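Local structure of phosphonopyruvate hydrolase (Variovorax sp., 2HJP) at residues D111-K116 with E127-E132. The protein hydrolyses the phosphorus-carbon bond of 3-phosphonopyruvate to give pyruvate and phosphate, using a divalent metal cation such as magnesium, cobalt or manganese. Numbering follows the deposited sequence.
Sequences DKTFPK and ELVRIE
Two backbone hydrogen bonds join D111-T113 to E127-V129: V129 N donates to D111 O (2.9 Å) and T113 N to E127 O (3.2 Å). They flank K112 and L128, CA atoms 4.3 Å apart, in the pattern of a non-hydrogen-bonded antiparallel pair, a single beta bridge. T113 CG2 presses on the L128 peptide, 3.2 Å from L128 C, while V129 CG1 lies 3.5 Å from T113 CA and V129 CG2 touches D111 O. With CG anti to its carbonyl carbon (chi1 -52°), L128 crosses D111 obliquely and sets CD1 in van der Waals contact with both carboxylate oxygens, 3.6 Å from OD1 and 3.7 Å from OD2. Losing the isobutyl group to an alanine here is likely to open a gap beside that carboxylate and cost E157 and R171 a packing partner. Y175 OH of helix 165-177 bonds OD2, and E157 N, just after strand 151-156, bonds OD1; R171 NH1 bonds V129 O. The bridge ties the loop after barrel strand 106-110 to helix 131-144, N-capped by R130. It borders the active site: D111 shares a backbone hydrogen bond with substrate-binding R155, and the K112 side chain lies about 7 Å from bound phosphonopyruvate. The pairing is probably set more by main chain than by side-chain polarity.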
ATOM      1  N   ASP A 111       4.169 -26.697   5.618  1.00 19.18           N
ATOM      2  CA  ASP A 111       5.153 -27.346   4.745  1.00 20.51           C
ATOM      3  C   ASP A 111       4.641 -27.772   3.350  1.00 21.85           C
ATOM      4  O   ASP A 111       5.203 -28.688   2.718  1.00 22.05           O
ATOM      5  CB  ASP A 111       5.806 -28.540   5.471  1.00 20.80           C
ATOM      6  CG  ASP A 111       4.786 -29.544   6.005  1.00 24.22           C
ATOM      7  OD1 ASP A 111       3.572 -29.385   5.751  1.00 23.19           O
ATOM      8  OD2 ASP A 111       5.199 -30.498   6.697  1.00 24.63           O
ATOM      9  N   LYS A 112       3.593 -27.119   2.871  1.00 21.34           N
ATOM     10  CA  LYS A 112       3.088 -27.424   1.534  1.00 24.90           C
ATOM     11  C   LYS A 112       4.148 -26.856   0.548  1.00 25.02           C
ATOM     12  O   LYS A 112       4.880 -25.907   0.876  1.00 24.61           O
ATOM     13  CB  LYS A 112       1.751 -26.722   1.294  1.00 25.88           C
ATOM     14  CG  LYS A 112       0.676 -27.145   2.256  1.00 31.74           C
ATOM     15  CD  LYS A 112      -0.785 -27.049   1.723  1.00 35.54           C
ATOM     16  CE  LYS A 112      -1.208 -25.684   1.291  1.00 38.97           C
ATOM     17  NZ  LYS A 112      -2.592 -25.744   0.686  1.00 42.60           N
ATOM     18  N   THR A 113       4.229 -27.425  -0.637  1.00 26.33           N
ATOM     19  CA  THR A 113       5.166 -26.921  -1.627  1.00 30.51           C
ATOM     20  C   THR A 113       4.461 -25.692  -2.137  1.00 31.88           C
ATOM     21  O   THR A 113       3.237 -25.547  -1.962  1.00 32.14           O
ATOM     22  CB  THR A 113       5.334 -27.865  -2.820  1.00 32.02           C
ATOM     23  OG1 THR A 113       4.076 -27.961  -3.497  1.00 36.15           O
ATOM     24  CG2 THR A 113       5.733 -29.246  -2.348  1.00 33.01           C
ATOM     25  N   PHE A 114       5.204 -24.806  -2.784  1.00 33.29           N
ATOM     26  CA  PHE A 114       4.592 -23.609  -3.306  1.00 34.58           C
ATOM     27  C   PHE A 114       5.439 -23.149  -4.453  1.00 33.74           C
ATOM     28  O   PHE A 114       6.631 -23.079  -4.327  1.00 32.96           O
ATOM     29  CB  PHE A 114       4.578 -22.502  -2.268  1.00 37.07           C
ATOM     30  CG  PHE A 114       4.382 -21.154  -2.869  1.00 41.79           C
ATOM     31  CD1 PHE A 114       3.120 -20.781  -3.332  1.00 42.57           C
ATOM     32  CD2 PHE A 114       5.496 -20.336  -3.146  1.00 42.74           C
ATOM     33  CE1 PHE A 114       2.947 -19.628  -4.082  1.00 44.68           C
ATOM     34  CE2 PHE A 114       5.361 -19.177  -3.891  1.00 44.99           C
ATOM     35  CZ  PHE A 114       4.087 -18.805  -4.374  1.00 45.13           C
ATOM     36  N   PRO A 115       4.825 -22.804  -5.577  1.00 34.12           N
ATOM     37  CA  PRO A 115       3.379 -22.844  -5.812  1.00 34.86           C
ATOM     38  C   PRO A 115       2.912 -24.254  -6.079  1.00 37.26           C
ATOM     39  O   PRO A 115       3.723 -25.155  -6.319  1.00 34.69           O
ATOM     40  CB  PRO A 115       3.200 -21.978  -7.052  1.00 35.35           C
ATOM     41  CG  PRO A 115       4.563 -22.148  -7.796  1.00 34.41           C
ATOM     42  CD  PRO A 115       5.543 -22.100  -6.662  1.00 33.28           C
ATOM     43  N   LYS A 116       1.595 -24.437  -6.053  1.00 39.57           N
ATOM     44  CA  LYS A 116       0.998 -25.733  -6.330  1.00 41.92           C
ATOM     45  C   LYS A 116       1.402 -26.257  -7.721  1.00 43.21           C
ATOM     46  O   LYS A 116       1.497 -25.513  -8.735  1.00 41.96           O
ATOM     47  CB  LYS A 116      -0.536 -25.636  -6.216  1.00 42.69           C
ATOM     48  CG  LYS A 116      -1.292 -26.830  -6.841  1.00 44.64           C
ATOM     49  CD  LYS A 116      -2.546 -27.272  -6.056  1.00 45.17           C
ATOM     50  CE  LYS A 116      -3.867 -26.773  -6.629  1.00 45.80           C
ATOM     51  NZ  LYS A 116      -5.083 -27.545  -6.113  1.00 47.01           N
ATOM     52  N   GLU A 127       3.430 -33.362  -2.710  1.00 46.61           N
ATOM     53  CA  GLU A 127       2.558 -32.325  -2.167  1.00 42.75           C
ATOM     54  C   GLU A 127       3.198 -31.427  -1.110  1.00 38.33           C
ATOM     55  O   GLU A 127       2.813 -30.257  -0.972  1.00 38.16           O
ATOM     56  CB  GLU A 127       1.306 -32.975  -1.586  1.00 45.84           C
ATOM     57  CG  GLU A 127       0.657 -33.970  -2.548  1.00 50.50           C
ATOM     58  CD  GLU A 127      -0.860 -33.823  -2.633  1.00 52.64           C
ATOM     59  OE1 GLU A 127      -1.604 -34.550  -1.912  1.00 53.94           O
ATOM     60  OE2 GLU A 127      -1.300 -32.967  -3.432  1.00 53.73           O
ATOM     61  N   LEU A 128       4.137 -31.979  -0.349  1.00 33.74           N
ATOM     62  CA  LEU A 128       4.844 -31.235   0.679  1.00 30.05           C
ATOM     63  C   LEU A 128       6.322 -31.017   0.299  1.00 28.92           C
ATOM     64  O   LEU A 128       6.879 -31.747  -0.516  1.00 26.37           O
ATOM     65  CB  LEU A 128       4.782 -31.999   2.030  1.00 29.57           C
ATOM     66  CG  LEU A 128       3.445 -32.469   2.603  1.00 29.27           C
ATOM     67  CD1 LEU A 128       3.514 -32.639   4.129  1.00 28.31           C
ATOM     68  CD2 LEU A 128       2.421 -31.476   2.302  1.00 31.17           C
ATOM     69  N   VAL A 129       6.980 -30.018   0.892  1.00 27.46           N
ATOM     70  CA  VAL A 129       8.393 -29.826   0.581  1.00 26.60           C
ATOM     71  C   VAL A 129       9.191 -30.889   1.345  1.00 25.11           C
ATOM     72  O   VAL A 129       8.654 -31.552   2.214  1.00 24.46           O
ATOM     73  CB  VAL A 129       8.887 -28.397   0.981  1.00 26.32           C
ATOM     74  CG1 VAL A 129       8.145 -27.357   0.193  1.00 25.36           C
ATOM     75  CG2 VAL A 129       8.693 -28.149   2.496  1.00 26.45           C
ATOM     76  N   ARG A 130      10.462 -31.056   0.996  1.00 25.32           N
ATOM     77  CA  ARG A 130      11.324 -32.014   1.658  1.00 25.52           C
ATOM     78  C   ARG A 130      11.501 -31.571   3.091  1.00 24.83           C
ATOM     79  O   ARG A 130      11.575 -30.378   3.375  1.00 24.08           O
ATOM     80  CB  ARG A 130      12.711 -32.097   0.961  1.00 27.66           C
ATOM     81  CG  ARG A 130      12.737 -32.831  -0.436  1.00 26.79           C
ATOM     82  CD  ARG A 130      13.648 -32.065  -1.397  1.00 29.92           C
ATOM     83  NE  ARG A 130      14.783 -31.766  -0.599  1.00 32.39           N
ATOM     84  CZ  ARG A 130      15.367 -30.605  -0.452  1.00 29.76           C
ATOM     85  NH1 ARG A 130      14.979 -29.516  -1.087  1.00 29.15           N
ATOM     86  NH2 ARG A 130      16.314 -30.584   0.443  1.00 31.56           N
ATOM     87  N   ILE A 131      11.585 -32.553   3.970  1.00 23.80           N
ATOM     88  CA  ILE A 131      11.741 -32.331   5.403  1.00 24.56           C
ATOM     89  C   ILE A 131      12.919 -31.401   5.690  1.00 21.93           C
ATOM     90  O   ILE A 131      12.758 -30.428   6.418  1.00 22.13           O
ATOM     91  CB  ILE A 131      11.917 -33.680   6.127  1.00 25.97           C
ATOM     92  CG1 ILE A 131      10.574 -34.409   6.145  1.00 29.02           C
ATOM     93  CG2 ILE A 131      12.507 -33.454   7.524  1.00 28.81           C
ATOM     94  CD1 ILE A 131      10.645 -35.874   6.566  1.00 32.60           C
ATOM     95  N   GLU A 132      14.077 -31.667   5.089  1.00 22.10           N
ATOM     96  CA  GLU A 132      15.249 -30.823   5.324  1.00 24.07           C
ATOM     97  C   GLU A 132      15.013 -29.420   4.777  1.00 22.26           C
ATOM     98  O   GLU A 132      15.482 -28.444   5.359  1.00 21.35           O
ATOM     99  CB  GLU A 132      16.527 -31.383   4.647  1.00 27.53           C
ATOM    100  CG  GLU A 132      16.609 -32.859   4.572  1.00 35.86           C
ATOM    101  CD  GLU A 132      15.812 -33.370   3.376  1.00 39.97           C
ATOM    102  OE1 GLU A 132      14.881 -34.177   3.607  1.00 41.70           O
ATOM    103  OE2 GLU A 132      16.118 -32.961   2.205  1.00 43.18           O
TER